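Local structure of triacylglycerol lipase (Clostridium botulinum, 5AH1) at residues A[168-171]-A[175-178]; A[184-189]-A[306-311]; A[190-195]-A[324-329]; A[201-204]-A[209-212]; A[394-397]-A[402-405]. The protein hydrolyses synthetic polyesters and, as its name implies, probably triacylglycerols, as a zinc-binding enzyme of the alpha/beta-hydrolase clan. One frame throughout, in Å; residues are numbered along the deposited sequence.

Contact 1. Residues A[168-171]-A[175-178]; sequences KNIS and KIHL
Ser171 OG, held by the backbone N of Asn174 and more weakly by that of Glu173, bonds within the turn that brings Ser171 back to Lys175, 5.9 Å away between CA atoms. This is the entry into strand 176-181, a central strand of the parallel sheet of an alpha/beta-hydrolase fold, and it illustrates how a loop can be tied by polar bonds within itself while its side-chain packing on what follows is apolar and no hydrogen bond crosses. Across the turn Ser171 O stands 3.6 Å from Lys175 N, too far to bond. The Lys175 ammonium leads away from the contact, to the carbonyl oxygens of His219 and Asn172. The packing is left to two isoleucines whose side chains cross obliquely. Trp220 also lies against Ile170, and Val81 and Ile221 on the two neighbouring strands touch Ile176. Ile170 sends its longer branch across, CG1 lying opposite the backbone N (chi1 -169°). In Ile176 it is CG1 that is squeezed between backbone N and carbonyl carbon (chi1 66°), which brings both of its branches to face the incoming methyl. Ile170 CD1 sits 3.8 Å from Ile176 CD1 and 3.9 Å from Ile176 CG2.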
# COMPACT_ATOMS: atom_id res chain seq x y z
N LYS A 168 -17.54 7.17 -10.81
CA LYS A 168 -18.16 6.32 -11.81
C LYS A 168 -17.91 6.77 -13.24
O LYS A 168 -18.02 5.96 -14.17
CB LYS A 168 -19.66 6.23 -11.56
CG LYS A 168 -20.04 5.45 -10.30
CD LYS A 168 -21.56 5.24 -10.21
CE LYS A 168 -22.21 6.18 -9.22
NZ LYS A 168 -21.80 5.89 -7.80
N ASN A 169 -17.56 8.04 -13.42
CA ASN A 169 -17.37 8.64 -14.74
C ASN A 169 -15.93 8.54 -15.25
O ASN A 169 -15.60 9.10 -16.30
CB ASN A 169 -17.83 10.10 -14.73
CG ASN A 169 -17.11 10.95 -13.68
OD1 ASN A 169 -16.78 10.48 -12.58
ND2 ASN A 169 -16.89 12.23 -14.00
N ILE A 170 -15.08 7.82 -14.52
CA ILE A 170 -13.69 7.65 -14.92
C ILE A 170 -13.59 7.19 -16.37
O ILE A 170 -14.39 6.39 -16.83
CB ILE A 170 -12.99 6.62 -13.99
CG1 ILE A 170 -11.48 6.63 -14.24
CG2 ILE A 170 -13.60 5.19 -14.12
CD1 ILE A 170 -10.70 5.91 -13.13
N SER A 171 -12.63 7.74 -17.11
CA SER A 171 -12.52 7.46 -18.54
C SER A 171 -11.16 7.94 -19.03
O SER A 171 -10.37 8.51 -18.26
CB SER A 171 -13.60 8.20 -19.33
OG SER A 171 -13.33 9.59 -19.34
N LYS A 175 -9.43 11.26 -16.15
CA LYS A 175 -8.37 10.47 -15.53
C LYS A 175 -8.29 10.73 -14.03
O LYS A 175 -8.92 11.66 -13.51
CB LYS A 175 -7.02 10.80 -16.18
CG LYS A 175 -6.94 10.61 -17.67
CD LYS A 175 -5.49 10.81 -18.12
CE LYS A 175 -5.35 10.98 -19.61
NZ LYS A 175 -5.69 9.77 -20.35
N ILE A 176 -7.52 9.89 -13.35
CA ILE A 176 -7.25 10.08 -11.93
C ILE A 176 -5.76 9.97 -11.62
O ILE A 176 -4.98 9.44 -12.41
CB ILE A 176 -8.02 9.04 -11.06
CG1 ILE A 176 -7.51 7.61 -11.32
CG2 ILE A 176 -9.51 9.16 -11.32
CD1 ILE A 176 -8.14 6.56 -10.39
N HIS A 177 -5.39 10.47 -10.45
CA HIS A 177 -4.08 10.25 -9.85
C HIS A 177 -4.27 9.19 -8.77
O HIS A 177 -5.08 9.39 -7.87
CB HIS A 177 -3.56 11.50 -9.15
CG HIS A 177 -3.38 12.68 -10.06
ND1 HIS A 177 -2.36 12.75 -10.98
CD2 HIS A 177 -4.09 13.82 -10.17
CE1 HIS A 177 -2.45 13.91 -11.61
NE2 HIS A 177 -3.49 14.57 -11.15
N LEU A 178 -3.53 8.09 -8.84
CA LEU A 178 -3.59 7.07 -7.80
C LEU A 178 -2.43 7.26 -6.84
O LEU A 178 -1.28 7.42 -7.27
CB LEU A 178 -3.51 5.67 -8.40
CG LEU A 178 -4.80 5.18 -9.05
CD1 LEU A 178 -4.53 3.97 -9.94
CD2 LEU A 178 -5.84 4.85 -8.00

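Contact 2. Residues A[184-189]-A[306-311]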
# COMPACT_ATOMS: atom_id res chain seq x y z
N GLY A 184 -0.51 -0.78 -1.06
CA GLY A 184 -1.33 0.01 -1.96
C GLY A 184 -0.58 0.44 -3.23
O GLY A 184 -1.17 0.49 -4.29
N GLY A 185 0.72 0.66 -3.11
CA GLY A 185 1.54 1.01 -4.26
C GLY A 185 1.67 -0.13 -5.28
O GLY A 185 1.62 0.09 -6.48
N GLN A 186 1.83 -1.37 -4.80
CA GLN A 186 1.80 -2.52 -5.70
C GLN A 186 0.43 -2.66 -6.34
O GLN A 186 0.32 -2.95 -7.54
CB GLN A 186 2.12 -3.81 -4.94
CG GLN A 186 3.54 -3.98 -4.47
CD GLN A 186 3.65 -5.26 -3.68
OE1 GLN A 186 2.91 -5.46 -2.70
NE2 GLN A 186 4.54 -6.16 -4.12
N THR A 187 -0.62 -2.48 -5.54
CA THR A 187 -1.98 -2.64 -6.04
C THR A 187 -2.29 -1.64 -7.15
O THR A 187 -2.90 -1.99 -8.15
CB THR A 187 -2.99 -2.49 -4.91
OG1 THR A 187 -2.73 -3.50 -3.91
CG2 THR A 187 -4.42 -2.63 -5.42
N ILE A 188 -1.89 -0.37 -6.99
CA ILE A 188 -2.20 0.63 -8.02
C ILE A 188 -1.35 0.45 -9.28
O ILE A 188 -1.82 0.70 -10.39
CB ILE A 188 -2.13 2.11 -7.49
CG1 ILE A 188 -0.73 2.48 -7.00
CG2 ILE A 188 -3.16 2.28 -6.38
CD1 ILE A 188 -0.58 3.94 -6.63
N ARG A 189 -0.12 -0.06 -9.12
CA ARG A 189 0.67 -0.42 -10.30
C ARG A 189 -0.05 -1.50 -11.09
O ARG A 189 -0.09 -1.48 -12.30
CB ARG A 189 2.06 -0.91 -9.89
CG ARG A 189 3.05 0.17 -9.42
CD ARG A 189 4.30 -0.44 -8.81
NE ARG A 189 4.86 -1.47 -9.69
CZ ARG A 189 5.40 -2.62 -9.28
NH1 ARG A 189 5.62 -2.82 -7.99
NH2 ARG A 189 5.75 -3.52 -10.18
N TYR A 306 2.40 -13.69 0.44
CA TYR A 306 3.25 -14.08 -0.68
C TYR A 306 3.63 -12.87 -1.53
O TYR A 306 4.79 -12.67 -1.88
CB TYR A 306 2.58 -15.14 -1.55
CG TYR A 306 3.40 -15.43 -2.78
CD1 TYR A 306 4.49 -16.28 -2.74
CD2 TYR A 306 3.11 -14.81 -3.99
CE1 TYR A 306 5.26 -16.52 -3.86
CE2 TYR A 306 3.87 -15.03 -5.11
CZ TYR A 306 4.94 -15.89 -5.05
OH TYR A 306 5.70 -16.09 -6.18
N ASP A 307 2.64 -12.06 -1.88
CA ASP A 307 2.86 -10.91 -2.76
C ASP A 307 3.79 -9.86 -2.15
O ASP A 307 4.42 -9.08 -2.88
CB ASP A 307 1.51 -10.30 -3.14
CG ASP A 307 0.90 -10.92 -4.40
OD1 ASP A 307 1.49 -11.88 -4.96
OD2 ASP A 307 -0.18 -10.43 -4.82
N LEU A 308 3.85 -9.82 -0.82
CA LEU A 308 4.75 -8.94 -0.07
C LEU A 308 6.17 -9.44 0.04
O LEU A 308 7.07 -8.65 0.33
CB LEU A 308 4.20 -8.71 1.34
CG LEU A 308 2.93 -7.87 1.42
CD1 LEU A 308 2.30 -7.96 2.79
CD2 LEU A 308 3.19 -6.41 1.06
N SER A 309 6.36 -10.75 -0.14
CA SER A 309 7.70 -11.32 -0.04
C SER A 309 8.54 -10.87 -1.23
O SER A 309 8.00 -10.46 -2.26
CB SER A 309 7.64 -12.85 -0.00
OG SER A 309 7.30 -13.42 -1.25
N THR A 310 9.86 -10.96 -1.12
CA THR A 310 10.70 -10.52 -2.23
C THR A 310 10.48 -11.41 -3.46
O THR A 310 10.43 -10.90 -4.58
CB THR A 310 12.17 -10.43 -1.83
OG1 THR A 310 12.66 -11.70 -1.39
CG2 THR A 310 12.35 -9.37 -0.72
N GLU A 311 10.35 -12.72 -3.27
CA GLU A 311 10.02 -13.60 -4.39
C GLU A 311 8.70 -13.20 -5.07
O GLU A 311 8.60 -13.19 -6.31
CB GLU A 311 9.91 -15.04 -3.88
CG GLU A 311 9.61 -16.09 -4.95
CD GLU A 311 9.30 -17.47 -4.37
OE1 GLU A 311 8.75 -17.51 -3.25
OE2 GLU A 311 9.62 -18.49 -5.02
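Gln186 and Asp307 are joined by one nearly straight hydrogen bond, an example of how a side-chain amide can bridge helices whose backbones stay well apart, here 9.0 Å between the CA atoms. Gln186 NE2 donates to Asp307 O at 3.2 Å, with an N-H...O angle of 168°. The acceptor lies close to the plane of the amide, but the nitrogen approaches from 34° off the carbonyl's own plane. The chain of Gln186 is extended beyond CG, which carries the amide across the gap. The tight side is this buried amide with Leu308: Gln186 OE1 takes a hydrogen bond from Asn128 ND2 and lies 3.9 Å from Leu308 CD2, so the amide is held at both ends and its rotation is fixed. The looser side is the partly exposed Asp307, which meets the helix through its backbone O while its side chain comes no nearer than 5.1 Å. Asp307 OD2 turns to the backbone N of Asn128; Asn128 thus serves both segments, through its backbone N and its ND2. The Asp307 side chain is about 8 Å from the bound zinc ion. Helix 183-197, whose first turn takes in Gly184, the last residue of a GxSxG sequence consistent with a nucleophile elbow, rests Ile188 and Arg189 on Val224 of strand 221-227, while Gln186 also touches Ala313 and Leu316 of helix 310-317.

Contact 3. Residues A[190-195]-A[324-329]; sequences TLTQLL and PDVYYF
Thr192 and Val326 mark the closest approach of the backbones, 8.7 Å between CA atoms, as a helix passes beside the start of a strand with side chains spanning the space between. A single methyl on the helix does the touching. Thr192 CG2 lies 3.6 Å from Tyr328 OH and 4.1 Å from Val326 CG2. Threonine here divides its two branches between two tasks: OG1, beside its own backbone N (chi1 -60°), bonds back to Ile188 O one turn earlier, and this leaves CG2 pointing outward to the strand. The tyrosine comes from the opposite direction, so that its hydroxyl, rather than its ring, reaches the methyl; Val326 meets the same methyl at an angle. Val326 and Tyr328 are two residues apart and both lead toward the helix, as expected for an extended chain. The pairing belongs to the three-layer alpha/beta-hydrolase fold: helix 183-197, entered from strand 176-181, lies against one side of the central parallel sheet, where Thr192 also touches Ile221 and Val224 of strand 221-227, the neighbour of strand 327-331. On the other side of strand 327-331, Phe329 packs against Tyr443 and Leu447 of helix 437-448, and the ring of Tyr327 meets His222 edge-to-face. Tyr328 OH has its polar partner in the backbone N of Gln323, in the loop just before the strand. That bond ties the far end of the tyrosine to the chain leading into its own strand and holds the oxygen in place beside Thr192 CG2.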
# COMPACT_ATOMS: atom_id res chain seq x y z
N THR A 190 -0.59 -2.47 -10.36
CA THR A 190 -1.25 -3.65 -10.94
C THR A 190 -2.53 -3.24 -11.67
O THR A 190 -2.80 -3.66 -12.79
CB THR A 190 -1.56 -4.70 -9.86
OG1 THR A 190 -0.34 -5.08 -9.22
CG2 THR A 190 -2.21 -5.96 -10.43
N LEU A 191 -3.34 -2.38 -11.04
CA LEU A 191 -4.53 -1.88 -11.71
C LEU A 191 -4.16 -1.14 -12.99
O LEU A 191 -4.81 -1.33 -14.02
CB LEU A 191 -5.31 -0.94 -10.78
CG LEU A 191 -6.55 -0.31 -11.44
CD1 LEU A 191 -7.64 -1.32 -11.61
CD2 LEU A 191 -7.08 0.88 -10.65
N THR A 192 -3.13 -0.32 -12.94
CA THR A 192 -2.74 0.47 -14.11
C THR A 192 -2.29 -0.46 -15.26
O THR A 192 -2.64 -0.26 -16.42
CB THR A 192 -1.66 1.49 -13.74
OG1 THR A 192 -2.18 2.37 -12.72
CG2 THR A 192 -1.25 2.30 -14.94
N GLN A 193 -1.60 -1.54 -14.91
CA GLN A 193 -1.15 -2.54 -15.88
C GLN A 193 -2.35 -3.21 -16.55
O GLN A 193 -2.43 -3.32 -17.77
CB GLN A 193 -0.29 -3.58 -15.19
CG GLN A 193 0.10 -4.75 -16.08
CD GLN A 193 1.06 -4.37 -17.17
OE1 GLN A 193 1.89 -3.46 -17.02
NE2 GLN A 193 0.94 -5.05 -18.30
N LEU A 194 -3.29 -3.67 -15.73
CA LEU A 194 -4.47 -4.34 -16.25
C LEU A 194 -5.33 -3.40 -17.09
O LEU A 194 -5.78 -3.77 -18.18
CB LEU A 194 -5.29 -4.94 -15.10
CG LEU A 194 -4.66 -6.19 -14.45
CD1 LEU A 194 -5.41 -6.58 -13.20
CD2 LEU A 194 -4.62 -7.37 -15.42
N LEU A 195 -5.59 -2.19 -16.61
CA LEU A 195 -6.37 -1.25 -17.39
C LEU A 195 -5.75 -1.05 -18.77
O LEU A 195 -6.43 -1.10 -19.78
CB LEU A 195 -6.50 0.10 -16.67
CG LEU A 195 -7.46 0.13 -15.48
CD1 LEU A 195 -7.28 1.43 -14.72
CD2 LEU A 195 -8.90 -0.05 -15.93
N PRO A 324 3.90 3.70 -20.59
CA PRO A 324 4.65 4.83 -21.17
C PRO A 324 3.94 6.17 -21.09
O PRO A 324 4.58 7.21 -21.22
CB PRO A 324 4.85 4.39 -22.62
CG PRO A 324 3.78 3.39 -22.88
CD PRO A 324 3.61 2.66 -21.60
N ASP A 325 2.63 6.14 -20.86
CA ASP A 325 1.81 7.34 -20.81
C ASP A 325 1.36 7.72 -19.39
O ASP A 325 0.44 8.52 -19.23
CB ASP A 325 0.60 7.15 -21.73
CG ASP A 325 -0.27 5.93 -21.38
OD1 ASP A 325 0.19 4.97 -20.72
OD2 ASP A 325 -1.44 5.94 -21.80
N VAL A 326 2.02 7.16 -18.38
CA VAL A 326 1.69 7.42 -16.99
C VAL A 326 2.94 7.93 -16.26
O VAL A 326 4.05 7.42 -16.47
CB VAL A 326 1.19 6.09 -16.32
CG1 VAL A 326 0.89 6.28 -14.84
CG2 VAL A 326 -0.02 5.54 -17.06
N TYR A 327 2.75 8.92 -15.39
CA TYR A 327 3.82 9.38 -14.52
C TYR A 327 3.91 8.50 -13.28
O TYR A 327 2.89 8.23 -12.67
CB TYR A 327 3.57 10.83 -14.08
CG TYR A 327 3.64 11.86 -15.18
CD1 TYR A 327 4.84 12.40 -15.56
CD2 TYR A 327 2.48 12.29 -15.81
CE1 TYR A 327 4.89 13.37 -16.56
CE2 TYR A 327 2.51 13.22 -16.81
CZ TYR A 327 3.72 13.76 -17.18
OH TYR A 327 3.74 14.71 -18.17
N TYR A 328 5.11 8.10 -12.90
CA TYR A 328 5.31 7.29 -11.70
C TYR A 328 6.22 8.03 -10.73
O TYR A 328 7.27 8.54 -11.10
CB TYR A 328 5.91 5.91 -12.04
CG TYR A 328 4.96 5.03 -12.82
CD1 TYR A 328 4.85 5.13 -14.19
CD2 TYR A 328 4.20 4.05 -12.18
CE1 TYR A 328 3.96 4.34 -14.91
CE2 TYR A 328 3.32 3.27 -12.89
CZ TYR A 328 3.23 3.38 -14.25
OH TYR A 328 2.36 2.63 -15.00
N PHE A 329 5.77 8.11 -9.49
CA PHE A 329 6.52 8.72 -8.39
C PHE A 329 6.67 7.72 -7.29
O PHE A 329 5.71 7.06 -6.94
CB PHE A 329 5.78 9.96 -7.87
CG PHE A 329 5.61 11.02 -8.91
CD1 PHE A 329 6.62 11.94 -9.17
CD2 PHE A 329 4.45 11.06 -9.67
CE1 PHE A 329 6.48 12.90 -10.14
CE2 PHE A 329 4.31 12.01 -10.65
CZ PHE A 329 5.32 12.92 -10.90

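Contact 4. Residues A[201-204]-A[209-212]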
# COMPACT_ATOMS: atom_id res chain seq x y z
N GLU A 201 -4.54 -14.30 -20.10
CA GLU A 201 -5.18 -15.50 -19.57
C GLU A 201 -6.69 -15.33 -19.52
O GLU A 201 -7.43 -16.24 -19.90
CB GLU A 201 -4.67 -15.85 -18.16
CG GLU A 201 -3.18 -16.13 -18.09
CD GLU A 201 -2.38 -14.91 -17.65
OE1 GLU A 201 -2.54 -13.82 -18.26
OE2 GLU A 201 -1.58 -15.02 -16.69
N GLU A 202 -7.15 -14.17 -19.07
CA GLU A 202 -8.59 -13.94 -19.02
C GLU A 202 -9.19 -13.80 -20.42
O GLU A 202 -10.26 -14.33 -20.70
CB GLU A 202 -8.92 -12.72 -18.17
CG GLU A 202 -8.53 -12.83 -16.72
CD GLU A 202 -9.12 -14.02 -15.99
OE1 GLU A 202 -10.18 -14.54 -16.40
OE2 GLU A 202 -8.50 -14.41 -14.98
N ILE A 203 -8.53 -13.05 -21.29
CA ILE A 203 -9.03 -12.83 -22.63
C ILE A 203 -9.19 -14.15 -23.37
O ILE A 203 -10.16 -14.34 -24.11
CB ILE A 203 -8.09 -11.89 -23.43
CG1 ILE A 203 -8.18 -10.46 -22.88
CG2 ILE A 203 -8.41 -11.91 -24.93
CD1 ILE A 203 -7.02 -9.58 -23.34
N ASN A 204 -8.23 -15.06 -23.19
CA ASN A 204 -8.19 -16.29 -23.99
C ASN A 204 -9.00 -17.45 -23.42
O ASN A 204 -9.14 -18.45 -24.09
CB ASN A 204 -6.74 -16.75 -24.20
CG ASN A 204 -5.95 -15.81 -25.08
OD1 ASN A 204 -6.52 -15.11 -25.91
ND2 ASN A 204 -4.63 -15.82 -24.93
N ASN A 209 -19.03 -12.80 -20.33
CA ASN A 209 -19.06 -11.45 -19.75
C ASN A 209 -17.80 -11.11 -19.00
O ASN A 209 -17.82 -10.72 -17.83
CB ASN A 209 -20.31 -11.27 -18.90
CG ASN A 209 -21.55 -11.40 -19.73
OD1 ASN A 209 -21.80 -10.57 -20.63
ND2 ASN A 209 -22.34 -12.43 -19.47
N ILE A 210 -16.67 -11.23 -19.69
CA ILE A 210 -15.38 -10.86 -19.12
C ILE A 210 -15.46 -9.45 -18.52
O ILE A 210 -16.11 -8.54 -19.05
CB ILE A 210 -14.26 -10.95 -20.19
CG1 ILE A 210 -12.87 -10.79 -19.56
CG2 ILE A 210 -14.49 -9.93 -21.32
CD1 ILE A 210 -11.74 -11.05 -20.54
N SER A 211 -14.81 -9.24 -17.39
CA SER A 211 -14.71 -7.89 -16.85
C SER A 211 -13.99 -6.99 -17.84
O SER A 211 -12.95 -7.36 -18.37
CB SER A 211 -13.92 -7.88 -15.54
OG SER A 211 -13.78 -6.54 -15.09
N PRO A 212 -14.50 -5.76 -18.05
CA PRO A 212 -13.77 -4.83 -18.93
C PRO A 212 -12.33 -4.61 -18.47
O PRO A 212 -11.47 -4.31 -19.30
CB PRO A 212 -14.58 -3.54 -18.80
CG PRO A 212 -16.01 -4.02 -18.55
CD PRO A 212 -15.83 -5.24 -17.67
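The flat group that meets Ile210 is the peptide unit joining Glu202 to Ile203, and the methyl of Ile210 lies over one of its faces. Ile210 CD1 is 3.6 Å from Glu202 O, 3.8 Å from Glu202 C and 3.9 Å from Ile203 N, nearly even spacings that place the methyl above the amide rather than at one atom. The second flat group, the carboxylate of Glu202, takes no part in this packing. Its chain bends at chi2 (-57°), which turns the acid away, and only the stem stays near the isoleucine, with Glu202 CB 4.0 Å from Ile210 CD1. In Ile210, chi1 (-171°) directs CG1 to the helix and chi2, near 180°, keeps the branch extended. The contact folds the loop that leads from helix 200-204 toward strand 221-227 of the alpha/beta-hydrolase sheet back against that helix. The two acid oxygens work nearby: OE2 accepts from the backbone N of His150, a zinc ligand, and OE1 from the backbone N of Ala149 and from Gln207 NE2. Glu202 is therefore a second-shell residue that holds the start of helix 148-154, its side chain about 9 Å from the zinc ion. On the outer side Ile203, whose first side-chain bond leads away from the loop, still adds a weaker apolar touch, Ile203 CG1 to Ile210 CD1 at 4.3 Å.

Contact 5. Residues A[394-397]-A[402-405]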
# COMPACT_ATOMS: atom_id res chain seq x y z
N GLY A 394 11.05 1.79 -6.43
CA GLY A 394 10.46 1.27 -7.64
C GLY A 394 10.86 -0.16 -7.83
O GLY A 394 11.76 -0.64 -7.15
N PRO A 395 10.17 -0.86 -8.73
CA PRO A 395 10.47 -2.27 -8.98
C PRO A 395 11.80 -2.40 -9.72
O PRO A 395 12.02 -1.69 -10.71
CB PRO A 395 9.30 -2.71 -9.85
CG PRO A 395 8.91 -1.44 -10.59
CD PRO A 395 9.06 -0.36 -9.58
N LYS A 396 12.63 -3.33 -9.24
CA LYS A 396 13.93 -3.65 -9.84
C LYS A 396 14.07 -5.16 -10.03
O LYS A 396 14.54 -5.59 -11.08
CB LYS A 396 15.06 -3.10 -8.97
CG LYS A 396 15.01 -1.58 -8.86
CD LYS A 396 16.02 -1.00 -7.90
CE LYS A 396 15.80 -1.34 -6.45
NZ LYS A 396 14.45 -0.99 -5.92
N LEU A 397 13.67 -5.95 -9.04
CA LEU A 397 13.68 -7.41 -9.18
C LEU A 397 12.74 -7.80 -10.30
O LEU A 397 11.57 -7.46 -10.28
CB LEU A 397 13.23 -8.09 -7.88
CG LEU A 397 14.02 -7.80 -6.60
CD1 LEU A 397 13.35 -8.53 -5.41
CD2 LEU A 397 15.48 -8.18 -6.70
N VAL A 402 12.41 1.87 -15.73
CA VAL A 402 13.48 2.82 -15.49
C VAL A 402 13.18 3.57 -14.21
O VAL A 402 12.05 4.02 -13.99
CB VAL A 402 13.63 3.78 -16.68
CG1 VAL A 402 14.61 4.92 -16.37
CG2 VAL A 402 14.08 3.01 -17.90
N ILE A 403 14.21 3.72 -13.38
CA ILE A 403 14.15 4.51 -12.15
C ILE A 403 15.28 5.53 -12.17
O ILE A 403 16.44 5.17 -12.36
CB ILE A 403 14.31 3.62 -10.89
CG1 ILE A 403 13.28 2.49 -10.88
CG2 ILE A 403 14.23 4.45 -9.61
CD1 ILE A 403 13.53 1.45 -9.80
N GLU A 404 14.94 6.79 -11.97
CA GLU A 404 15.95 7.83 -11.80
C GLU A 404 15.58 8.67 -10.60
O GLU A 404 14.40 8.93 -10.35
CB GLU A 404 16.01 8.75 -13.01
CG GLU A 404 16.34 8.10 -14.33
CD GLU A 404 16.34 9.14 -15.47
OE1 GLU A 404 16.38 10.36 -15.18
OE2 GLU A 404 16.28 8.74 -16.66
N GLN A 405 16.59 9.12 -9.87
CA GLN A 405 16.34 10.05 -8.78
C GLN A 405 15.85 11.38 -9.36
O GLN A 405 16.35 11.85 -10.39
CB GLN A 405 17.58 10.24 -7.91
CG GLN A 405 18.11 8.94 -7.26
CD GLN A 405 17.08 8.21 -6.39
OE1 GLN A 405 16.55 8.77 -5.42
NE2 GLN A 405 16.82 6.94 -6.72
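Gly394 and Ile403 bring the two backbones nearest, 6.7 Å between CA atoms, where a loop runs past short strand 403-405 and no hydrogen bond links the two. At Gly394 the chain is extended with a positive phi (148°), and the absence of a CB lets the isoleucine close onto the main chain. One methyl makes the contact: Ile403 CD1 lies 3.7 Å from Gly394 C, 3.6 Å from Pro395 O and 3.5 Å from Lys396 CG. The Lys396 chain passes it at about a right angle, so its aliphatic stem lies across the methyl while the charged end goes elsewhere. Bends at chi3 and chi4 fold the ammonium back over the loop, where Lys396 NZ donates to Gly394 O at 3.0 Å, with the carbonyl pointing almost straight at it (C=O...N angle 160°). The same nitrogen forms salt bridges with Asp232 and Asp393 and bonds to Ile390 O, an example of a lysine whose stem packs while its tip joins its own loop to Asp232. Ile403 completes its surroundings on the sheet side with Trp415 and Ala417 of strand 415-417. The loop packs through Ile403 on strand 403-405, an outermost strand of the central parallel sheet of the alpha/beta-hydrolase fold.

Overall arrangement
Contacts 1, 3 and 5 reach the same parallel sheet, while contacts 2 and 3 share helix 183-197 and have centres 14 Å apart. Contact 1 meets contact 3 directly, Leu178 CD1 lying 4.0 Å from Thr192 OG1, and its strand leads into the helix through the probable nucleophile elbow. Contact 2 touches contact 5 where Arg189 NH2 packs 3.6 Å from Pro395 CB. Contact 4 is nested in the loops closed by contacts 2 and 3, and its nearest atoms are about 6 Å from contact 3, without touching. Contacts 2 and 4, centred 23 Å apart, both approach the zinc ion, to about 8 and 9 Å from the side chains of Asp307 and Glu202.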